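Local coordinates for metallophosphoesterase TT1561-like domain-containing protein (Aquifex aeolicus, PDB 2YVT) that is of unknown function but belongs to the calcineurin-like metallophosphoesterase superfamily, whose members typically hydrolyse phosphate esters with bound metal ions, at residues G40-N45 with K98-L103; A47-Y52 with D151-Y156; T92-G97 with I120-E125; Y73-L78 with L103-R108. All blocks are in the same frame, centred on the assembly; numbering follows the deposited sequence.

Overall arrangement
The four contacts illustrate how chemistry follows depth in an alpha/beta core. Contact 3, closest to the centre of the chain, pairs strands 91-95 and 120-122 through backbone hydrogen bonds with mainly apolar side chains on both faces. Contact 1 lies where strands 35-39 and 91-95 end, and there a buried carboxylate and an amide bind backbone groups. Contact 4 packs helices 65-86 and 103-112 together over one face of the same sheet, by apolar contacts alone, reaching the surface at I75. Contact 2, farthest from the centre, joins helix 46-57 to the loop before strand 155-157, with charges bordering its apolar inside. F106 of contact 4 packs on I42 of contact 1, whose N99 bonds to E49 of contact 2.

Contact 1 of 4, residues G40-N45 with K98-L103; sequences GNILKN and KNDAPL
Loops 40-45 and 98-103 leave the ends of strands 35-39 and 91-95, where calcineurin-like phosphoesterases usually carry their GD and GN signature motifs, and here D100 of one loop receives the backbone of the other. Its carboxylate takes a pair of consecutive amides: I42 N donates to OD2 at 2.8 Å and almost straight (175°), while L43 N donates to OD1, also at 2.8 Å. Both oxygens use their syn lone pairs, so the carboxylate meets the two N-H groups side by side. OD2 has a further donor in G97 N, and these three bonds together fix the rotation of a buried acid. Aliphatic carbon closes round it, with I42 CB 3.4 Å from D100 OD1. The amide of N45 reaches back to the other loop. Its ND2 gives a good bond to N99 O at 2.9 Å, the acceptor lying in the amide plane, and a weak one to A101 O. Two waters complete the seam, one joining L43 O to N99 OD1 and the other N45 O to N99 ND2. Helix 65-86 covers this junction through I74, T77 and F81, F106 of helix 103-112 packs on I42 and D100, and E49 of helix 46-57 holds N99 ND2.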
loop_
_atom_site.group_PDB
_atom_site.type_symbol
_atom_site.label_atom_id
_atom_site.label_comp_id
_atom_site.label_asym_id
_atom_site.label_seq_id
_atom_site.Cartn_x
_atom_site.Cartn_y
_atom_site.Cartn_z
ATOM N N GLY A 40 1.989 -0.244 2.257
ATOM C CA GLY A 40 3.358 -0.589 2.607
ATOM C C GLY A 40 4.336 0.527 2.241
ATOM O O GLY A 40 3.947 1.537 1.653
ATOM N N ASN A 41 5.613 0.362 2.569
ATOM C CA ASN A 41 6.149 -0.820 3.215
ATOM C C ASN A 41 5.773 -0.970 4.672
ATOM O O ASN A 41 5.858 -0.012 5.449
ATOM C CB ASN A 41 7.666 -0.774 3.105
ATOM C CG ASN A 41 8.112 -0.712 1.670
ATOM O OD1 ASN A 41 8.667 0.309 1.184
ATOM N ND2 ASN A 41 7.818 -1.768 0.954
ATOM N N ILE A 42 5.365 -2.184 5.031
ATOM C CA ILE A 42 5.147 -2.542 6.432
ATOM C C ILE A 42 6.493 -2.842 7.090
ATOM O O ILE A 42 6.800 -2.321 8.164
ATOM C CB ILE A 42 4.194 -3.743 6.577
ATOM C CG1 ILE A 42 2.812 -3.374 6.029
ATOM C CG2 ILE A 42 4.102 -4.180 8.046
ATOM C CD1 ILE A 42 1.984 -4.539 5.569
ATOM N N LEU A 43 7.285 -3.673 6.419
ATOM C CA LEU A 43 8.613 -4.075 6.895
ATOM C C LEU A 43 9.738 -3.219 6.336
ATOM O O LEU A 43 9.590 -2.565 5.303
ATOM C CB LEU A 43 8.892 -5.517 6.477
ATOM C CG LEU A 43 7.921 -6.583 6.977
ATOM C CD1 LEU A 43 8.335 -7.944 6.440
ATOM C CD2 LEU A 43 7.851 -6.587 8.508
ATOM N N LYS A 44 10.870 -3.240 7.035
ATOM C CA LYS A 44 12.117 -2.742 6.476
ATOM C C LYS A 44 12.706 -3.822 5.560
ATOM O O LYS A 44 12.833 -3.609 4.354
ATOM C CB LYS A 44 13.094 -2.367 7.583
ATOM C CG LYS A 44 12.618 -1.256 8.499
ATOM C CD LYS A 44 13.831 -0.589 9.139
ATOM C CE LYS A 44 13.731 -0.549 10.634
ATOM N NZ LYS A 44 15.026 -0.063 11.201
ATOM N N ASN A 45 13.051 -4.977 6.143
ATOM C CA ASN A 45 13.425 -6.182 5.393
ATOM C C ASN A 45 14.595 -5.937 4.442
ATOM O O ASN A 45 14.592 -6.387 3.291
ATOM C CB ASN A 45 12.198 -6.716 4.628
ATOM C CG ASN A 45 12.159 -8.239 4.531
ATOM O OD1 ASN A 45 12.991 -8.952 5.105
ATOM N ND2 ASN A 45 11.155 -8.745 3.814
ATOM N N LYS A 98 6.977 -3.120 -1.520
ATOM C CA LYS A 98 8.098 -3.846 -2.111
ATOM C C LYS A 98 8.819 -4.747 -1.102
ATOM O O LYS A 98 9.306 -5.813 -1.460
ATOM C CB LYS A 98 9.062 -2.834 -2.722
ATOM C CG LYS A 98 10.344 -3.369 -3.294
ATOM C CD LYS A 98 11.219 -2.216 -3.817
ATOM C CE LYS A 98 11.366 -1.055 -2.803
ATOM N NZ LYS A 98 10.405 0.100 -2.943
ATOM N N ASN A 99 8.885 -4.327 0.158
ATOM C CA ASN A 99 9.663 -5.080 1.146
ATOM C C ASN A 99 8.838 -6.053 1.981
ATOM O O ASN A 99 9.341 -6.657 2.936
ATOM C CB ASN A 99 10.436 -4.123 2.044
ATOM C CG ASN A 99 11.443 -3.314 1.270
ATOM O OD1 ASN A 99 11.304 -2.097 1.137
ATOM N ND2 ASN A 99 12.434 -3.990 0.709
ATOM N N ASP A 100 7.573 -6.215 1.608
ATOM C CA ASP A 100 6.668 -7.064 2.374
ATOM C C ASP A 100 6.609 -8.440 1.731
ATOM O O ASP A 100 5.601 -8.863 1.156
ATOM C CB ASP A 100 5.320 -6.369 2.517
ATOM C CG ASP A 100 5.442 -5.094 3.325
ATOM O OD1 ASP A 100 6.276 -5.088 4.253
ATOM O OD2 ASP A 100 4.745 -4.101 3.026
ATOM N N ALA A 101 7.749 -9.106 1.841
ATOM C CA ALA A 101 8.039 -10.337 1.139
ATOM C C ALA A 101 8.791 -11.278 2.084
ATOM O O ALA A 101 9.424 -10.819 3.034
ATOM C CB ALA A 101 8.898 -10.025 -0.081
ATOM N N PRO A 102 8.730 -12.597 1.825
ATOM C CA PRO A 102 7.998 -13.268 0.744
ATOM C C PRO A 102 6.480 -13.081 0.813
ATOM O O PRO A 102 5.891 -13.074 1.906
ATOM C CB PRO A 102 8.364 -14.748 0.936
ATOM C CG PRO A 102 9.666 -14.717 1.707
ATOM C CD PRO A 102 9.503 -13.554 2.637
ATOM N N LEU A 103 5.851 -12.935 -0.353
ATOM C CA LEU A 103 4.400 -12.791 -0.389
ATOM C C LEU A 103 3.693 -13.924 0.351
ATOM O O LEU A 103 2.727 -13.681 1.077
ATOM C CB LEU A 103 3.876 -12.689 -1.821
ATOM C CG LEU A 103 2.369 -12.456 -1.964
ATOM C CD1 LEU A 103 1.915 -11.142 -1.289
ATOM C CD2 LEU A 103 1.993 -12.459 -3.432
HETATM O O HOH W 1 10.874 -0.669 3.759
HETATM O O HOH W 2 12.692 -6.932 1.029
#

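Contact 2 of 4, residues A47-Y52 with D151-Y156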
loop_
_atom_site.group_PDB
_atom_site.type_symbol
_atom_site.label_atom_id
_atom_site.label_comp_id
_atom_site.label_asym_id
_atom_site.label_seq_id
_atom_site.Cartn_x
_atom_site.Cartn_y
_atom_site.Cartn_z
ATOM N N ALA A 47 17.834 -6.868 4.359
ATOM C CA ALA A 47 18.735 -7.948 3.973
ATOM C C ALA A 47 18.212 -8.698 2.756
ATOM O O ALA A 47 18.970 -9.017 1.838
ATOM C CB ALA A 47 18.960 -8.895 5.131
ATOM N N LEU A 48 16.909 -8.969 2.730
ATOM C CA LEU A 48 16.356 -9.695 1.589
ATOM C C LEU A 48 16.502 -8.884 0.309
ATOM O O LEU A 48 16.881 -9.421 -0.734
ATOM C CB LEU A 48 14.886 -10.071 1.824
ATOM C CG LEU A 48 14.621 -11.464 2.404
ATOM C CD1 LEU A 48 15.208 -11.585 3.800
ATOM C CD2 LEU A 48 13.123 -11.742 2.429
ATOM N N GLU A 49 16.190 -7.590 0.385
ATOM C CA GLU A 49 16.249 -6.744 -0.793
ATOM C C GLU A 49 17.678 -6.640 -1.306
ATOM O O GLU A 49 17.910 -6.750 -2.507
ATOM C CB GLU A 49 15.694 -5.351 -0.512
ATOM C CG GLU A 49 15.752 -4.454 -1.725
ATOM C CD GLU A 49 14.932 -3.201 -1.565
ATOM O OE1 GLU A 49 14.848 -2.660 -0.436
ATOM O OE2 GLU A 49 14.373 -2.756 -2.584
ATOM N N LYS A 50 18.623 -6.450 -0.391
ATOM C CA LYS A 50 20.025 -6.321 -0.780
ATOM C C LYS A 50 20.544 -7.589 -1.446
ATOM O O LYS A 50 21.251 -7.506 -2.446
ATOM C CB LYS A 50 20.907 -5.955 0.414
ATOM C CG LYS A 50 20.781 -4.506 0.866
ATOM C CD LYS A 50 21.753 -4.209 2.000
ATOM C CE LYS A 50 21.510 -2.832 2.596
ATOM N NZ LYS A 50 22.019 -1.743 1.717
ATOM N N GLU A 51 20.176 -8.756 -0.915
ATOM C CA GLU A 51 20.625 -10.010 -1.530
ATOM C C GLU A 51 20.080 -10.151 -2.948
ATOM O O GLU A 51 20.810 -10.515 -3.871
ATOM C CB GLU A 51 20.275 -11.236 -0.679
ATOM C CG GLU A 51 20.415 -12.576 -1.423
ATOM C CD GLU A 51 21.823 -12.853 -1.967
ATOM O OE1 GLU A 51 22.821 -12.301 -1.437
ATOM O OE2 GLU A 51 21.923 -13.645 -2.932
ATOM N N TYR A 52 18.793 -9.849 -3.114
ATOM C CA TYR A 52 18.163 -9.884 -4.425
ATOM C C TYR A 52 18.865 -8.957 -5.422
ATOM O O TYR A 52 19.210 -9.380 -6.530
ATOM C CB TYR A 52 16.684 -9.520 -4.296
ATOM C CG TYR A 52 15.965 -9.387 -5.616
ATOM C CD1 TYR A 52 15.510 -10.513 -6.304
ATOM C CD2 TYR A 52 15.745 -8.132 -6.182
ATOM C CE1 TYR A 52 14.845 -10.386 -7.515
ATOM C CE2 TYR A 52 15.085 -7.998 -7.395
ATOM C CZ TYR A 52 14.644 -9.132 -8.057
ATOM O OH TYR A 52 13.984 -8.994 -9.261
ATOM N N ASP A 151 9.545 -13.259 -3.698
ATOM C CA ASP A 151 10.177 -13.873 -2.531
ATOM C C ASP A 151 11.108 -12.937 -1.751
ATOM O O ASP A 151 10.961 -12.793 -0.546
ATOM C CB ASP A 151 10.908 -15.161 -2.932
ATOM C CG ASP A 151 9.956 -16.258 -3.385
ATOM O OD1 ASP A 151 8.730 -16.094 -3.248
ATOM O OD2 ASP A 151 10.432 -17.294 -3.882
ATOM N N PHE A 152 12.076 -12.328 -2.427
ATOM C CA PHE A 152 13.017 -11.433 -1.749
ATOM C C PHE A 152 12.431 -10.043 -1.607
ATOM O O PHE A 152 12.749 -9.322 -0.663
ATOM C CB PHE A 152 14.330 -11.348 -2.518
ATOM C CG PHE A 152 15.131 -12.610 -2.472
ATOM C CD1 PHE A 152 16.144 -12.769 -1.526
ATOM C CD2 PHE A 152 14.881 -13.641 -3.377
ATOM C CE1 PHE A 152 16.887 -13.951 -1.477
ATOM C CE2 PHE A 152 15.621 -14.825 -3.337
ATOM C CZ PHE A 152 16.627 -14.976 -2.387
ATOM N N VAL A 153 11.586 -9.689 -2.575
ATOM C CA VAL A 153 10.900 -8.399 -2.647
ATOM C C VAL A 153 9.614 -8.653 -3.424
ATOM O O VAL A 153 9.458 -9.725 -4.019
ATOM C CB VAL A 153 11.734 -7.305 -3.394
ATOM C CG1 VAL A 153 12.868 -6.769 -2.516
ATOM C CG2 VAL A 153 12.252 -7.805 -4.750
ATOM N N LEU A 154 8.703 -7.680 -3.432
ATOM C CA LEU A 154 7.526 -7.744 -4.297
ATOM C C LEU A 154 7.694 -6.764 -5.451
ATOM O O LEU A 154 7.649 -5.548 -5.256
ATOM C CB LEU A 154 6.240 -7.399 -3.536
ATOM C CG LEU A 154 5.856 -8.189 -2.294
ATOM C CD1 LEU A 154 4.411 -7.834 -1.929
ATOM C CD2 LEU A 154 6.023 -9.679 -2.556
ATOM N N LYS A 155 7.902 -7.307 -6.644
ATOM C CA LYS A 155 7.990 -6.514 -7.875
ATOM C C LYS A 155 7.141 -7.187 -8.948
ATOM O O LYS A 155 7.154 -8.412 -9.081
ATOM C CB LYS A 155 9.441 -6.413 -8.371
ATOM C CG LYS A 155 10.404 -5.708 -7.427
ATOM C CD LYS A 155 11.706 -5.398 -8.173
ATOM C CE LYS A 155 12.681 -4.605 -7.331
ATOM N NZ LYS A 155 13.942 -4.336 -8.083
ATOM N N TYR A 156 6.387 -6.392 -9.700
ATOM C CA TYR A 156 5.513 -6.929 -10.741
ATOM C C TYR A 156 5.728 -6.191 -12.050
ATOM O O TYR A 156 5.984 -4.987 -12.046
ATOM C CB TYR A 156 4.053 -6.817 -10.317
ATOM C CG TYR A 156 3.744 -7.666 -9.116
ATOM C CD1 TYR A 156 3.495 -9.030 -9.262
ATOM C CD2 TYR A 156 3.732 -7.119 -7.828
ATOM C CE1 TYR A 156 3.227 -9.836 -8.163
ATOM C CE2 TYR A 156 3.457 -7.926 -6.702
ATOM C CZ TYR A 156 3.207 -9.284 -6.891
ATOM O OH TYR A 156 2.947 -10.098 -5.818
#
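K155 NZ makes salt bridges to both E53 and E147, and in that position it lies at the edge of the Y52 ring, 3.9 Å from CE2. The lysine chain is extended beyond CG, which brings the charge up to the rim of the tyrosine. Behind this polar border the contact is apolar. V153 CG2 stands over one face of the Y52 ring, 4.0 Å from its centroid and 19° off the normal, in a CH-pi contact. With CG anti to the backbone N (chi1 174°), Y52 turns its ring to the valine, while its CB rests on F152 CB at 3.5 Å. Were Y52 cut back to an alanine, V153 CG2 would probably face a gap and the end of K155 would lose the ring edge beside it. The arrangement is a helix packed on a loop: L48, E49, E51 and Y52 of helix 46-57 form the side that receives residues 151-153, just ahead of strand 155-157. F152 lies along this side, its edge directed at L48 O, 3.5 Å from CD1, and its CE1 beside the CG of E51, whose carboxylate goes on to R60. L48 CB approaches F152 O at 3.4 Å. E49 CB meets V153 CG1 at 3.7 Å, and E49 OE1 accepts from N99 ND2.

Contact 3 of 4, residues T92-G97 with I120-E125; sequences TFVVPG and IRVLHE
F93 and L123 meet where strands 91-95 and 120-122 run parallel, with F93 CD1 3.5 Å from L123 CD1. R121 lies alongside the same ring and brings its CD to the edge, in the ring plane and 3.7 Å from CE1. A serine in place of F93 would probably leave L123 CD1 facing a gap and let the aliphatic part of R121 swing more freely. On the other face of the sheet V94 touches both I120 and V122, its CG2 4.1 Å from I120 CG2. Beyond the paired strands P96 CG sits over one face of the H124 ring, 4.1 Å from the centroid, and E125 CG covers the opposite face; H124 ND1 accepts from G140 N. The backbone forms the polar seam in regular parallel register: R121 N donates to T92 O at 2.8 Å, V94 N to R121 O, and L123 N to V94 O. L123 O, by contrast, is buried without a partner, only 3.4 Å from V95 CG2. This is the strand pair of a beta-alpha-beta unit whose connecting helix, 103-112, covers V122 and P96; helix 65-86 lies over V94 and I120, and A128 of strand 126-130 backs F93, R121 and L123.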
loop_
_atom_site.group_PDB
_atom_site.type_symbol
_atom_site.label_atom_id
_atom_site.label_comp_id
_atom_site.label_asym_id
_atom_site.label_seq_id
_atom_site.Cartn_x
_atom_site.Cartn_y
_atom_site.Cartn_z
ATOM N N THR A 92 -10.095 -1.768 8.263
ATOM C CA THR A 92 -8.755 -1.462 7.767
ATOM C C THR A 92 -8.447 -2.251 6.509
ATOM O O THR A 92 -8.711 -3.461 6.454
ATOM C CB THR A 92 -7.690 -1.793 8.842
ATOM O OG1 THR A 92 -7.978 -1.061 10.039
ATOM C CG2 THR A 92 -6.284 -1.429 8.373
ATOM N N PHE A 93 -7.897 -1.566 5.506
ATOM C CA PHE A 93 -7.359 -2.223 4.325
ATOM C C PHE A 93 -5.851 -2.048 4.326
ATOM O O PHE A 93 -5.349 -0.950 4.565
ATOM C CB PHE A 93 -7.943 -1.626 3.042
ATOM C CG PHE A 93 -9.412 -1.858 2.886
ATOM C CD1 PHE A 93 -9.911 -3.147 2.724
ATOM C CD2 PHE A 93 -10.299 -0.790 2.915
ATOM C CE1 PHE A 93 -11.277 -3.372 2.572
ATOM C CE2 PHE A 93 -11.670 -0.998 2.771
ATOM C CZ PHE A 93 -12.159 -2.294 2.600
ATOM N N VAL A 94 -5.145 -3.141 4.066
ATOM C CA VAL A 94 -3.685 -3.161 4.055
ATOM C C VAL A 94 -3.222 -3.630 2.681
ATOM O O VAL A 94 -3.715 -4.629 2.171
ATOM C CB VAL A 94 -3.136 -4.123 5.138
ATOM C CG1 VAL A 94 -1.611 -4.208 5.074
ATOM C CG2 VAL A 94 -3.596 -3.684 6.536
ATOM N N VAL A 95 -2.262 -2.910 2.096
ATOM C CA VAL A 95 -1.708 -3.256 0.779
ATOM C C VAL A 95 -0.180 -3.341 0.919
ATOM O O VAL A 95 0.438 -2.388 1.372
ATOM C CB VAL A 95 -2.116 -2.216 -0.290
ATOM C CG1 VAL A 95 -1.453 -2.527 -1.625
ATOM C CG2 VAL A 95 -3.639 -2.178 -0.426
ATOM N N PRO A 96 0.421 -4.497 0.574
ATOM C CA PRO A 96 1.842 -4.682 0.859
ATOM C C PRO A 96 2.760 -3.858 -0.034
ATOM O O PRO A 96 2.416 -3.551 -1.191
ATOM C CB PRO A 96 2.054 -6.186 0.602
ATOM C CG PRO A 96 1.038 -6.522 -0.441
ATOM C CD PRO A 96 -0.165 -5.687 -0.079
ATOM N N GLY A 97 3.925 -3.506 0.509
ATOM C CA GLY A 97 4.942 -2.809 -0.261
ATOM C C GLY A 97 6.000 -3.730 -0.855
ATOM O O GLY A 97 5.929 -4.968 -0.739
ATOM N N ILE A 120 -9.547 -6.208 9.769
ATOM C CA ILE A 120 -8.476 -6.072 8.772
ATOM C C ILE A 120 -8.748 -6.911 7.527
ATOM O O ILE A 120 -9.095 -8.093 7.622
ATOM C CB ILE A 120 -7.097 -6.482 9.355
ATOM C CG1 ILE A 120 -6.726 -5.598 10.550
ATOM C CG2 ILE A 120 -6.007 -6.441 8.269
ATOM C CD1 ILE A 120 -5.447 -6.034 11.240
ATOM N N ARG A 121 -8.568 -6.293 6.362
ATOM C CA ARG A 121 -8.566 -7.007 5.097
ATOM C C ARG A 121 -7.337 -6.608 4.302
ATOM O O ARG A 121 -7.134 -5.432 4.029
ATOM C CB ARG A 121 -9.828 -6.667 4.314
ATOM C CG ARG A 121 -9.880 -7.295 2.943
ATOM C CD ARG A 121 -11.240 -7.110 2.322
ATOM N NE ARG A 121 -12.175 -8.178 2.681
ATOM C CZ ARG A 121 -12.440 -9.228 1.908
ATOM N NH1 ARG A 121 -11.840 -9.364 0.731
ATOM N NH2 ARG A 121 -13.302 -10.149 2.318
ATOM N N VAL A 122 -6.515 -7.589 3.945
ATOM C CA VAL A 122 -5.394 -7.350 3.046
ATOM C C VAL A 122 -5.903 -7.407 1.610
ATOM O O VAL A 122 -6.594 -8.360 1.225
ATOM C CB VAL A 122 -4.252 -8.382 3.260
ATOM C CG1 VAL A 122 -3.240 -8.312 2.127
ATOM C CG2 VAL A 122 -3.573 -8.147 4.601
ATOM N N LEU A 123 -5.580 -6.374 0.831
ATOM C CA LEU A 123 -5.952 -6.319 -0.578
ATOM C C LEU A 123 -4.700 -6.340 -1.422
ATOM O O LEU A 123 -3.907 -5.399 -1.409
ATOM C CB LEU A 123 -6.766 -5.058 -0.886
ATOM C CG LEU A 123 -8.113 -4.921 -0.190
ATOM C CD1 LEU A 123 -8.740 -3.605 -0.594
ATOM C CD2 LEU A 123 -9.031 -6.084 -0.527
ATOM N N HIS A 124 -4.510 -7.440 -2.129
ATOM C CA HIS A 124 -3.395 -7.554 -3.046
ATOM C C HIS A 124 -3.799 -8.453 -4.200
ATOM O O HIS A 124 -4.055 -9.647 -4.006
ATOM C CB HIS A 124 -2.138 -8.092 -2.352
ATOM C CG HIS A 124 -0.968 -8.224 -3.276
ATOM N ND1 HIS A 124 -0.450 -7.153 -3.976
ATOM C CD2 HIS A 124 -0.235 -9.302 -3.644
ATOM C CE1 HIS A 124 0.561 -7.561 -4.721
ATOM N NE2 HIS A 124 0.706 -8.864 -4.547
ATOM N N GLU A 125 -3.867 -7.864 -5.394
ATOM C CA GLU A 125 -4.410 -8.547 -6.579
ATOM C C GLU A 125 -5.857 -8.980 -6.323
ATOM O O GLU A 125 -6.297 -10.052 -6.750
ATOM C CB GLU A 125 -3.548 -9.744 -6.981
ATOM C CG GLU A 125 -2.067 -9.436 -7.040
ATOM C CD GLU A 125 -1.260 -10.630 -7.438
ATOM O OE1 GLU A 125 -1.517 -11.161 -8.529
ATOM O OE2 GLU A 125 -0.383 -11.047 -6.658
#

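Contact 4 of 4, residues Y73-L78 with L103-R108; sequences YIIETL and LKIFLR
This is a helix-helix packing in which helix 103-112, the connection of the beta-alpha-beta unit 91-95, 103-112, 120-122, has helix 65-86 beside it on the same face of the sheet. Segments 73-78 and 103-108 meet through I74, I75 and L78 on one helix and I105 and F106 on the other. The two short axes run in broadly the same direction, 32° apart, and approach to 10.0 Å, a separation that side chains bridge without any hydrogen bond across. I105 is the main projection. Its CG2 is anti to the backbone N, and this branch does the touching: it comes 3.8 Å from I74 CG2 and 3.7 Å from I75 CG1, so that one methyl group is shared by two successive isoleucines. L78, one helical turn on from I74, continues the same side, and its CD1 reaches the backbone of the second helix at F106 CA, 3.8 Å away; the same L78 CD1 lies 4.4 Å from I105 CG2. The contact is graded in depth. I75 lies at the solvent side, whereas I74, L78 and F106 are buried; on the sheet side F106 also meets I42, P96 and V122. The F106 ring swings out opposite its own backbone N (chi1 -180°), and L78 CD2 comes in at its edge, near the ring plane and 3.8 Å from CD1.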
loop_
_atom_site.group_PDB
_atom_site.type_symbol
_atom_site.label_atom_id
_atom_site.label_comp_id
_atom_site.label_asym_id
_atom_site.label_seq_id
_atom_site.Cartn_x
_atom_site.Cartn_y
_atom_site.Cartn_z
ATOM N N TYR A 73 12.245 -13.205 12.047
ATOM C CA TYR A 73 12.057 -11.744 12.155
ATOM C C TYR A 73 10.845 -11.267 11.348
ATOM O O TYR A 73 10.019 -10.495 11.848
ATOM C CB TYR A 73 13.331 -10.983 11.729
ATOM C CG TYR A 73 13.081 -9.694 10.947
ATOM C CD1 TYR A 73 12.639 -8.534 11.588
ATOM C CD2 TYR A 73 13.296 -9.642 9.564
ATOM C CE1 TYR A 73 12.405 -7.355 10.874
ATOM C CE2 TYR A 73 13.064 -8.461 8.829
ATOM C CZ TYR A 73 12.620 -7.329 9.496
ATOM O OH TYR A 73 12.399 -6.163 8.792
ATOM N N ILE A 74 10.734 -11.737 10.107
ATOM C CA ILE A 74 9.642 -11.301 9.220
ATOM C C ILE A 74 8.290 -11.691 9.815
ATOM O O ILE A 74 7.373 -10.870 9.911
ATOM C CB ILE A 74 9.802 -11.891 7.790
ATOM C CG1 ILE A 74 11.025 -11.294 7.092
ATOM C CG2 ILE A 74 8.528 -11.687 6.950
ATOM C CD1 ILE A 74 11.455 -12.075 5.865
ATOM N N ILE A 75 8.180 -12.943 10.245
ATOM C CA ILE A 75 6.934 -13.443 10.830
ATOM C C ILE A 75 6.552 -12.720 12.125
ATOM O O ILE A 75 5.402 -12.303 12.302
ATOM C CB ILE A 75 7.011 -14.971 11.069
ATOM C CG1 ILE A 75 7.099 -15.696 9.721
ATOM C CG2 ILE A 75 5.800 -15.437 11.869
ATOM C CD1 ILE A 75 7.638 -17.118 9.811
ATOM N N GLU A 76 7.511 -12.577 13.030
ATOM C CA GLU A 76 7.267 -11.922 14.314
ATOM C C GLU A 76 6.825 -10.472 14.100
ATOM O O GLU A 76 5.901 -9.977 14.758
ATOM C CB GLU A 76 8.545 -11.974 15.158
ATOM C CG GLU A 76 8.404 -11.508 16.600
ATOM C CD GLU A 76 9.653 -11.795 17.439
ATOM O OE1 GLU A 76 10.740 -12.004 16.861
ATOM O OE2 GLU A 76 9.543 -11.816 18.684
ATOM N N THR A 77 7.489 -9.795 13.166
ATOM C CA THR A 77 7.218 -8.382 12.929
ATOM C C THR A 77 5.863 -8.198 12.243
ATOM O O THR A 77 5.094 -7.314 12.610
ATOM C CB THR A 77 8.350 -7.731 12.122
ATOM O OG1 THR A 77 9.594 -7.990 12.780
ATOM C CG2 THR A 77 8.151 -6.216 12.005
ATOM N N LEU A 78 5.550 -9.058 11.279
ATOM C CA LEU A 78 4.229 -8.997 10.640
ATOM C C LEU A 78 3.102 -9.310 11.618
ATOM O O LEU A 78 2.060 -8.640 11.617
ATOM C CB LEU A 78 4.158 -9.938 9.439
ATOM C CG LEU A 78 4.933 -9.501 8.197
ATOM C CD1 LEU A 78 4.910 -10.620 7.155
ATOM C CD2 LEU A 78 4.391 -8.198 7.623
ATOM N N LEU A 103 5.851 -12.935 -0.353
ATOM C CA LEU A 103 4.400 -12.791 -0.389
ATOM C C LEU A 103 3.693 -13.924 0.351
ATOM O O LEU A 103 2.727 -13.681 1.077
ATOM C CB LEU A 103 3.876 -12.689 -1.821
ATOM C CG LEU A 103 2.369 -12.456 -1.964
ATOM C CD1 LEU A 103 1.915 -11.142 -1.289
ATOM C CD2 LEU A 103 1.993 -12.459 -3.432
ATOM N N LYS A 104 4.178 -15.151 0.177
ATOM C CA LYS A 104 3.537 -16.306 0.825
ATOM C C LYS A 104 3.529 -16.167 2.351
ATOM O O LYS A 104 2.561 -16.549 3.005
ATOM C CB LYS A 104 4.180 -17.626 0.373
ATOM C CG LYS A 104 3.936 -17.924 -1.130
ATOM C CD LYS A 104 4.449 -19.298 -1.563
ATOM C CE LYS A 104 4.158 -19.585 -3.039
ATOM N NZ LYS A 104 4.861 -18.673 -3.995
ATOM N N ILE A 105 4.601 -15.599 2.908
ATOM C CA ILE A 105 4.693 -15.367 4.349
ATOM C C ILE A 105 3.791 -14.198 4.775
ATOM O O ILE A 105 3.107 -14.261 5.801
ATOM C CB ILE A 105 6.163 -15.155 4.781
ATOM C CG1 ILE A 105 6.927 -16.469 4.570
ATOM C CG2 ILE A 105 6.252 -14.664 6.236
ATOM C CD1 ILE A 105 8.403 -16.413 4.915
ATOM N N PHE A 106 3.775 -13.137 3.974
ATOM C CA PHE A 106 2.906 -12.011 4.244
ATOM C C PHE A 106 1.433 -12.447 4.274
ATOM O O PHE A 106 0.686 -12.076 5.177
ATOM C CB PHE A 106 3.107 -10.916 3.193
ATOM C CG PHE A 106 2.247 -9.725 3.418
ATOM C CD1 PHE A 106 2.583 -8.781 4.377
ATOM C CD2 PHE A 106 1.070 -9.567 2.696
ATOM C CE1 PHE A 106 1.756 -7.673 4.602
ATOM C CE2 PHE A 106 0.248 -8.481 2.917
ATOM C CZ PHE A 106 0.586 -7.539 3.870
ATOM N N LEU A 107 1.027 -13.242 3.290
ATOM C CA LEU A 107 -0.367 -13.683 3.226
ATOM C C LEU A 107 -0.716 -14.687 4.325
ATOM O O LEU A 107 -1.843 -14.699 4.814
ATOM C CB LEU A 107 -0.708 -14.235 1.842
ATOM C CG LEU A 107 -0.661 -13.179 0.734
ATOM C CD1 LEU A 107 -0.988 -13.808 -0.617
ATOM C CD2 LEU A 107 -1.563 -11.983 1.015
ATOM N N ARG A 108 0.256 -15.497 4.737
ATOM C CA ARG A 108 0.034 -16.369 5.883
ATOM C C ARG A 108 -0.226 -15.549 7.150
ATOM O O ARG A 108 -1.121 -15.876 7.928
ATOM C CB ARG A 108 1.199 -17.345 6.071
ATOM C CG ARG A 108 1.081 -18.195 7.324
ATOM C CD ARG A 108 -0.063 -19.194 7.265
ATOM N NE ARG A 108 -0.296 -19.776 8.589
ATOM C CZ ARG A 108 -1.153 -20.757 8.839
ATOM N NH1 ARG A 108 -1.849 -21.310 7.856
ATOM N NH2 ARG A 108 -1.309 -21.205 10.085
#